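Local coordinates for protein putative metal-dependent hydrolase (Parabacteroides distasonis ATCC 8503, PDB 3KL7) that binds two zinc ions in a metallo-beta-lactamase-type fold and is probably a metal-dependent hydrolase whose substrate is not established, at residues A[38-43]-A[206-211]; A[115-118]-A[122-125]; A[191-196]-A[216-221]. One frame throughout, in Å; residues are numbered along the deposited sequence.

Contact 1 of 3, residues A[38-43]-A[206-211]. With ZN (zinc ion), chain D.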
loop_
_atom_site.group_PDB
_atom_site.type_symbol
_atom_site.label_atom_id
_atom_site.label_comp_id
_atom_site.label_asym_id
_atom_site.label_seq_id
_atom_site.Cartn_x
_atom_site.Cartn_y
_atom_site.Cartn_z
ATOM N N GLY A 38 -0.532 6.747 -3.835
ATOM C CA GLY A 38 -0.556 5.538 -2.958
ATOM C C GLY A 38 -1.960 4.926 -2.821
ATOM O O GLY A 38 -2.187 4.062 -1.990
ATOM N N SER A 39 -2.895 5.390 -3.657
ATOM C CA SER A 39 -4.296 5.022 -3.542
ATOM C C SER A 39 -4.640 3.854 -4.455
ATOM O O SER A 39 -4.427 3.911 -5.684
ATOM C CB SER A 39 -5.197 6.236 -3.871
ATOM O OG SER A 39 -5.001 7.268 -2.931
ATOM N N LEU A 40 -5.179 2.800 -3.849
ATOM C CA LEU A 40 -5.496 1.560 -4.560
ATOM C C LEU A 40 -6.869 1.047 -4.129
ATOM O O LEU A 40 -7.269 1.217 -2.983
ATOM C CB LEU A 40 -4.434 0.472 -4.243
ATOM C CG LEU A 40 -2.951 0.831 -4.423
ATOM C CD1 LEU A 40 -2.040 -0.304 -3.876
ATOM C CD2 LEU A 40 -2.626 1.124 -5.910
HETATM N N MSE A 41 -7.591 0.428 -5.053
HETATM C CA MSE A 41 -8.786 -0.349 -4.686
HETATM C C MSE A 41 -8.472 -1.792 -4.955
HETATM O O MSE A 41 -7.951 -2.125 -6.015
HETATM C CB MSE A 41 -10.003 0.083 -5.499
HETATM C CG MSE A 41 -11.255 -0.716 -5.200
HETATM SE SE MSE A 41 -12.802 -0.084 -6.129
HETATM C CE MSE A 41 -12.081 -0.035 -7.917
ATOM N N LEU A 42 -8.777 -2.654 -3.996
ATOM C CA LEU A 42 -8.568 -4.097 -4.150
ATOM C C LEU A 42 -9.901 -4.783 -4.127
ATOM O O LEU A 42 -10.701 -4.538 -3.252
ATOM C CB LEU A 42 -7.698 -4.636 -3.008
ATOM C CG LEU A 42 -6.181 -4.514 -3.143
ATOM C CD1 LEU A 42 -5.757 -3.098 -3.105
ATOM C CD2 LEU A 42 -5.508 -5.309 -2.026
ATOM N N THR A 43 -10.154 -5.636 -5.090
ATOM C CA THR A 43 -11.400 -6.396 -5.117
ATOM C C THR A 43 -11.077 -7.876 -5.029
ATOM O O THR A 43 -10.347 -8.402 -5.872
ATOM C CB THR A 43 -12.194 -6.149 -6.424
ATOM O OG1 THR A 43 -12.347 -4.739 -6.636
ATOM C CG2 THR A 43 -13.537 -6.803 -6.350
ATOM N N TYR A 206 5.094 -3.193 -8.227
ATOM C CA TYR A 206 4.495 -1.969 -8.752
ATOM C C TYR A 206 5.101 -0.754 -8.037
ATOM O O TYR A 206 4.743 -0.472 -6.879
ATOM C CB TYR A 206 2.975 -1.938 -8.491
ATOM C CG TYR A 206 2.141 -2.933 -9.292
ATOM C CD1 TYR A 206 1.704 -2.630 -10.559
ATOM C CD2 TYR A 206 1.769 -4.160 -8.746
ATOM C CE1 TYR A 206 0.937 -3.526 -11.285
ATOM C CE2 TYR A 206 1.002 -5.055 -9.460
ATOM C CZ TYR A 206 0.589 -4.733 -10.729
ATOM O OH TYR A 206 -0.176 -5.623 -11.449
ATOM N N PRO A 207 6.000 -0.018 -8.712
ATOM C CA PRO A 207 6.323 1.261 -8.129
ATOM C C PRO A 207 5.068 2.127 -8.003
ATOM O O PRO A 207 4.271 2.209 -8.946
ATOM C CB PRO A 207 7.291 1.878 -9.150
ATOM C CG PRO A 207 7.142 1.093 -10.353
ATOM C CD PRO A 207 6.751 -0.260 -9.938
ATOM N N TYR A 208 4.886 2.767 -6.859
ATOM C CA TYR A 208 3.781 3.681 -6.714
ATOM C C TYR A 208 4.176 4.917 -5.915
ATOM O O TYR A 208 5.347 5.057 -5.491
ATOM C CB TYR A 208 2.536 2.943 -6.164
ATOM C CG TYR A 208 2.392 2.789 -4.641
ATOM C CD1 TYR A 208 3.502 2.781 -3.784
ATOM C CD2 TYR A 208 1.147 2.594 -4.085
ATOM C CE1 TYR A 208 3.353 2.632 -2.428
ATOM C CE2 TYR A 208 0.981 2.438 -2.727
ATOM C CZ TYR A 208 2.079 2.457 -1.895
ATOM O OH TYR A 208 1.897 2.303 -0.525
ATOM N N HIS A 209 3.244 5.847 -5.755
ATOM C CA HIS A 209 3.528 7.063 -5.015
ATOM C C HIS A 209 4.827 7.676 -5.588
ATOM O O HIS A 209 5.703 8.112 -4.832
ATOM C CB HIS A 209 3.694 6.703 -3.495
ATOM C CG HIS A 209 3.713 7.888 -2.557
ATOM N ND1 HIS A 209 4.870 8.560 -2.228
ATOM C CD2 HIS A 209 2.723 8.472 -1.832
ATOM C CE1 HIS A 209 4.588 9.529 -1.366
ATOM N NE2 HIS A 209 3.296 9.497 -1.110
ATOM N N TYR A 210 4.939 7.725 -6.933
ATOM C CA TYR A 210 6.224 8.138 -7.558
ATOM C C TYR A 210 6.302 9.538 -8.160
ATOM O O TYR A 210 7.328 9.911 -8.735
ATOM C CB TYR A 210 6.769 7.071 -8.535
ATOM C CG TYR A 210 5.942 6.780 -9.805
ATOM C CD1 TYR A 210 6.091 7.545 -10.942
ATOM C CD2 TYR A 210 5.089 5.705 -9.862
ATOM C CE1 TYR A 210 5.390 7.271 -12.087
ATOM C CE2 TYR A 210 4.372 5.424 -11.002
ATOM C CZ TYR A 210 4.531 6.208 -12.113
ATOM O OH TYR A 210 3.825 5.928 -13.269
ATOM N N GLY A 211 5.246 10.315 -8.004
ATOM C CA GLY A 211 5.240 11.717 -8.468
ATOM C C GLY A 211 5.814 11.905 -9.858
ATOM O O GLY A 211 5.425 11.220 -10.789
HETATM ZN ZN ZN D . 2.752 10.272 0.835
HETATM O O HOH W 1 -0.603 3.256 0.063
HETATM O O HOH W 2 2.464 11.513 2.468
#
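The ring of Tyr208 lies obliquely against Gly38, its CE2 3.5 Å from Gly38 CA, and Leu40 CD1, also oblique to the ring, lies 4.2 Å from Tyr208 CE2. The imidazole of His209 takes the backbone of Gly38 at its edge, near the ring plane, with CD2 4.2 Å from Gly38 N, and it also meets the ring of His37 with the planes about 40° apart. Glycine at 38 presents only its backbone to the two rings, which lets Tyr208 close in on Gly38 CA. Tyr208 carries its ring between its own backbone N and carbonyl carbon (chi1 86°), which lays the ring beside Gly38. Its hydroxyl, buried in the protein, is reached by the backbone N-H of Gly161 and by a water that stands 2.7 Å from Tyr208 OH and donates to Gly38 O. Leu40 adds an apolar methyl, and its side chain also touches Phe179. His209, just past the end of strand 204-208, turns CG away from its backbone N (chi1 -168°) and binds zinc through NE2 at 2.2 Å; Asp77, His78 and Asp162 also bind this ion, and a water stands 2.1 Å from it. With its ND1 hydrogen-bonded too, the imidazole is held at both nitrogens, and the zinc-bound water is probably polarised by the metal, consistent with hydrolytic chemistry.

Contact 2 of 3, residues A[115-118]-A[122-125]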
loop_
_atom_site.group_PDB
_atom_site.type_symbol
_atom_site.label_atom_id
_atom_site.label_comp_id
_atom_site.label_asym_id
_atom_site.label_seq_id
_atom_site.Cartn_x
_atom_site.Cartn_y
_atom_site.Cartn_z
ATOM N N THR A 115 -0.519 -8.440 13.983
ATOM C CA THR A 115 -1.221 -9.276 13.027
ATOM C C THR A 115 -2.714 -9.189 13.338
ATOM O O THR A 115 -3.107 -9.202 14.494
ATOM C CB THR A 115 -0.809 -10.782 13.164
ATOM O OG1 THR A 115 0.602 -10.918 13.005
ATOM C CG2 THR A 115 -1.532 -11.635 12.097
ATOM N N ASP A 116 -3.535 -9.106 12.303
ATOM C CA ASP A 116 -5.004 -9.132 12.459
ATOM C C ASP A 116 -5.566 -10.232 11.565
ATOM O O ASP A 116 -5.416 -10.178 10.355
ATOM C CB ASP A 116 -5.602 -7.785 12.064
ATOM C CG ASP A 116 -7.081 -7.685 12.375
ATOM O OD1 ASP A 116 -7.721 -8.732 12.572
ATOM O OD2 ASP A 116 -7.606 -6.538 12.429
ATOM N N THR A 117 -6.189 -11.230 12.182
ATOM C CA THR A 117 -6.755 -12.351 11.480
ATOM C C THR A 117 -8.282 -12.360 11.579
ATOM O O THR A 117 -8.911 -13.394 11.320
ATOM C CB THR A 117 -6.244 -13.712 12.084
ATOM O OG1 THR A 117 -6.496 -13.742 13.481
ATOM C CG2 THR A 117 -4.778 -13.897 11.842
ATOM N N SER A 118 -8.882 -11.222 11.957
ATOM C CA SER A 118 -10.327 -11.179 12.244
ATOM C C SER A 118 -11.222 -11.047 10.998
ATOM O O SER A 118 -12.404 -11.380 11.056
ATOM C CB SER A 118 -10.663 -10.096 13.273
ATOM O OG SER A 118 -10.253 -8.841 12.864
HETATM N N MSE A 122 -9.113 -11.999 4.548
HETATM C CA MSE A 122 -7.928 -11.163 4.365
HETATM C C MSE A 122 -7.184 -10.950 5.656
HETATM O O MSE A 122 -7.645 -10.199 6.530
HETATM C CB MSE A 122 -8.309 -9.802 3.786
HETATM C CG MSE A 122 -7.096 -8.907 3.535
HETATM SE SE MSE A 122 -7.536 -7.188 2.898
HETATM C CE MSE A 122 -8.208 -6.451 4.528
ATOM N N LYS A 123 -6.018 -11.604 5.778
ATOM C CA LYS A 123 -5.162 -11.433 6.938
ATOM C C LYS A 123 -4.383 -10.175 6.737
ATOM O O LYS A 123 -3.950 -9.887 5.625
ATOM C CB LYS A 123 -4.209 -12.637 7.096
ATOM C CG LYS A 123 -3.175 -12.474 8.210
ATOM C CD LYS A 123 -2.388 -13.766 8.459
ATOM C CE LYS A 123 -1.357 -14.014 7.353
ATOM N NZ LYS A 123 -0.412 -15.106 7.692
ATOM N N ILE A 124 -4.219 -9.398 7.807
ATOM C CA ILE A 124 -3.430 -8.163 7.749
ATOM C C ILE A 124 -2.268 -8.242 8.708
ATOM O O ILE A 124 -2.430 -8.629 9.856
ATOM C CB ILE A 124 -4.263 -6.897 8.155
ATOM C CG1 ILE A 124 -5.612 -6.856 7.450
ATOM C CG2 ILE A 124 -3.501 -5.652 7.838
ATOM C CD1 ILE A 124 -6.522 -5.695 7.939
ATOM N N GLU A 125 -1.092 -7.854 8.237
ATOM C CA GLU A 125 0.044 -7.651 9.112
ATOM C C GLU A 125 0.540 -6.232 8.927
ATOM O O GLU A 125 0.709 -5.779 7.813
ATOM C CB GLU A 125 1.158 -8.682 8.796
ATOM C CG GLU A 125 0.652 -10.129 8.833
ATOM C CD GLU A 125 1.602 -11.114 8.195
ATOM O OE1 GLU A 125 2.584 -11.515 8.867
ATOM O OE2 GLU A 125 1.350 -11.509 7.018
HETATM O O HOH W 3 -8.074 -9.902 9.145
#
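Asp116 and Ile124 form an antiparallel hydrogen-bonded pair, with Asp116 N 2.7 Å from Ile124 O and Ile124 N 2.9 Å from Asp116 O, both bonds almost straight at N-H...O angles of 171° and 179°. Thr115 and Glu125 follow as a non-hydrogen-bonded pair, where the CA of Thr115 makes a CA-H...O contact of 3.5 Å with Ile124 O. On the face bearing Thr115 and Glu125, the methyl CG2 of Thr115 rests against the aliphatic part of the glutamate, 4.2 Å from Glu125 CG, while the carboxylate goes on to a salt bridge with Arg156. A beta-branched threonine suits an extended strand, and at this exposed position its methyl can pack while the residue remains compatible with solvent. Lys123 runs alongside Thr117, the two side chains pointing the same way, and Lys123 CD lies 4.1 Å from Thr117 CG2; the long lysine supplies methylenes here and leads its ammonium away. The arrangement is a beta hairpin of strands 115-116 and 123-128, placed at one margin of a mixed sheet, with strand 146-152 on the far flank of 123-128. Asp116 and Ile124 share the other face, their CB atoms 4.2 Å apart. Ile124 packs on Tyr148 and Leu150, a buried setting suited to a branched hydrocarbon. Asp116 holds its carboxylate anti to its backbone N (chi1 -172°), and OD1 accepts the backbone N of Ser118, making an Asx turn, and on its syn lone pair the hydroxyl, with Ser118 OG 2.6 Å from Asp116 OD1. OD2 forms a salt bridge with Lys108, which probably favours the ionised form. A water lies within hydrogen-bonding distance of both Asp116 O and Met122 O.

Contact 3 of 3, residues A[191-196]-A[216-221]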
loop_
_atom_site.group_PDB
_atom_site.type_symbol
_atom_site.label_atom_id
_atom_site.label_comp_id
_atom_site.label_asym_id
_atom_site.label_seq_id
_atom_site.Cartn_x
_atom_site.Cartn_y
_atom_site.Cartn_z
ATOM N N SER A 191 17.292 4.022 -7.096
ATOM C CA SER A 191 18.303 3.115 -6.559
ATOM C C SER A 191 17.896 2.522 -5.227
ATOM O O SER A 191 18.127 1.343 -4.985
ATOM C CB SER A 191 19.642 3.801 -6.443
ATOM O OG SER A 191 20.236 3.924 -7.721
ATOM N N GLN A 192 17.280 3.337 -4.370
ATOM C CA GLN A 192 16.801 2.867 -3.065
ATOM C C GLN A 192 15.730 1.835 -3.222
ATOM O O GLN A 192 15.755 0.825 -2.549
ATOM C CB GLN A 192 16.240 4.007 -2.252
ATOM C CG GLN A 192 17.219 4.700 -1.400
ATOM C CD GLN A 192 16.578 5.854 -0.673
ATOM O OE1 GLN A 192 15.711 6.502 -1.207
ATOM N NE2 GLN A 192 17.006 6.104 0.553
ATOM N N ALA A 193 14.764 2.116 -4.103
ATOM C CA ALA A 193 13.697 1.185 -4.417
ATOM C C ALA A 193 14.249 -0.153 -4.927
ATOM O O ALA A 193 13.778 -1.222 -4.526
ATOM C CB ALA A 193 12.772 1.787 -5.446
ATOM N N ALA A 194 15.242 -0.090 -5.808
ATOM C CA ALA A 194 15.865 -1.308 -6.342
ATOM C C ALA A 194 16.527 -2.115 -5.207
ATOM O O ALA A 194 16.366 -3.330 -5.125
ATOM C CB ALA A 194 16.894 -0.960 -7.436
ATOM N N LYS A 195 17.261 -1.417 -4.345
ATOM C CA LYS A 195 17.877 -2.018 -3.178
ATOM C C LYS A 195 16.794 -2.624 -2.256
ATOM O O LYS A 195 16.923 -3.752 -1.803
ATOM C CB LYS A 195 18.730 -0.967 -2.449
ATOM C CG LYS A 195 19.324 -1.432 -1.140
ATOM C CD LYS A 195 20.493 -0.501 -0.665
ATOM C CE LYS A 195 20.915 -0.832 0.822
ATOM N NZ LYS A 195 19.740 -0.729 1.820
ATOM N N ALA A 196 15.720 -1.877 -2.022
ATOM C CA ALA A 196 14.585 -2.378 -1.234
ATOM C C ALA A 196 14.000 -3.658 -1.858
ATOM O O ALA A 196 13.850 -4.672 -1.184
ATOM C CB ALA A 196 13.497 -1.290 -1.107
ATOM N N GLY A 216 10.620 4.591 -15.227
ATOM C CA GLY A 216 11.121 3.585 -16.159
ATOM C C GLY A 216 12.505 3.059 -15.802
ATOM O O GLY A 216 12.843 1.925 -16.111
ATOM N N GLU A 217 13.308 3.889 -15.150
ATOM C CA GLU A 217 14.670 3.507 -14.786
ATOM C C GLU A 217 14.690 2.342 -13.747
ATOM O O GLU A 217 15.688 1.630 -13.628
ATOM C CB GLU A 217 15.438 4.747 -14.262
ATOM C CG GLU A 217 16.894 4.485 -13.734
ATOM C CD GLU A 217 17.983 4.470 -14.841
ATOM O OE1 GLU A 217 17.658 4.763 -16.048
ATOM O OE2 GLU A 217 19.178 4.163 -14.482
ATOM N N LEU A 218 13.590 2.153 -13.022
ATOM C CA LEU A 218 13.488 1.048 -12.061
ATOM C C LEU A 218 13.512 -0.319 -12.781
ATOM O O LEU A 218 14.080 -1.247 -12.281
ATOM C CB LEU A 218 12.218 1.184 -11.200
ATOM C CG LEU A 218 12.108 0.274 -9.962
ATOM C CD1 LEU A 218 13.405 0.296 -9.127
ATOM C CD2 LEU A 218 10.893 0.693 -9.094
ATOM N N LYS A 219 12.899 -0.410 -13.970
ATOM C CA LYS A 219 12.973 -1.660 -14.767
ATOM C C LYS A 219 14.392 -1.953 -15.122
ATOM O O LYS A 219 14.827 -3.076 -15.021
ATOM C CB LYS A 219 12.137 -1.578 -16.061
ATOM C CG LYS A 219 10.689 -1.311 -15.841
ATOM C CD LYS A 219 9.890 -1.372 -17.133
ATOM C CE LYS A 219 9.267 -2.733 -17.338
ATOM N NZ LYS A 219 8.099 -2.643 -18.249
ATOM N N ASP A 220 15.122 -0.921 -15.553
ATOM C CA ASP A 220 16.530 -1.076 -15.907
ATOM C C ASP A 220 17.322 -1.446 -14.676
ATOM O O ASP A 220 18.118 -2.374 -14.703
ATOM C CB ASP A 220 17.105 0.225 -16.517
ATOM C CG ASP A 220 16.470 0.588 -17.880
ATOM O OD1 ASP A 220 15.857 -0.301 -18.526
ATOM O OD2 ASP A 220 16.595 1.778 -18.300
ATOM N N ALA A 221 17.092 -0.718 -13.586
ATOM C CA ALA A 221 17.835 -0.925 -12.347
ATOM C C ALA A 221 17.661 -2.355 -11.801
ATOM O O ALA A 221 18.542 -2.867 -11.147
ATOM C CB ALA A 221 17.410 0.102 -11.300
#
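Leu218 is the bump of this helix pair: its CD1 methyl sits over the small-residue surface of helix 190-200, 4.0 Å from Ala193 CB and 4.1 Å from Ala194 CB. It settles between the two methyls onto the backbone, with Leu218 CD1 3.8 Å from Ala194 N. Alanine suits both places, since its short side chain lets the leucine branch come close to the helix backbone. Leu218 swings CG anti to its backbone N (chi1 -168°), which carries the branch across to the alanines. One turn further on, the match is methyl against methyl, Ala194 CB 4.0 Å from Ala221 CB. The CA atoms of the two segments come closest here, Ala194 CA lying 6.3 Å from Ala221 CA. The short segments run at 45° to one another, their axes 9.4 Å apart at closest approach. Val190 extends the apolar patch by touching Ala221, and Leu218 also reaches Leu205 and Pro207 of strand 204-208. Polar residues such as Lys195, salt-bridged to Asp165, sit away from the interface. The side chains that meet are all apolar, so the contact rests on dispersion and the burial of hydrocarbon and depends on how well the shapes fit.

Contacts 1 and 2 both reach the mixed sheet that runs from strand 115-116 to strand 228-229; contact 2 holds its outermost hairpin, whereas contact 1 joins strand 204-208 to strand 39-44 of the other sheet. Their centres are 20 Å apart, and along the chain contact 2 is nested within the loop closed by contact 1. Contacts 1 and 3 lie 17 Å apart between centres and touch where Pro207 CB is 3.8 Å from Leu218 CD2; their segments run 38-43, 191-196, 206-211, 216-221, so the two cross. Contact 1, which contributes the zinc ligand His209, ties the sheets together beside the metal site, while contacts 2 and 3, 30 Å apart, lie on opposite sides of the chain's centre.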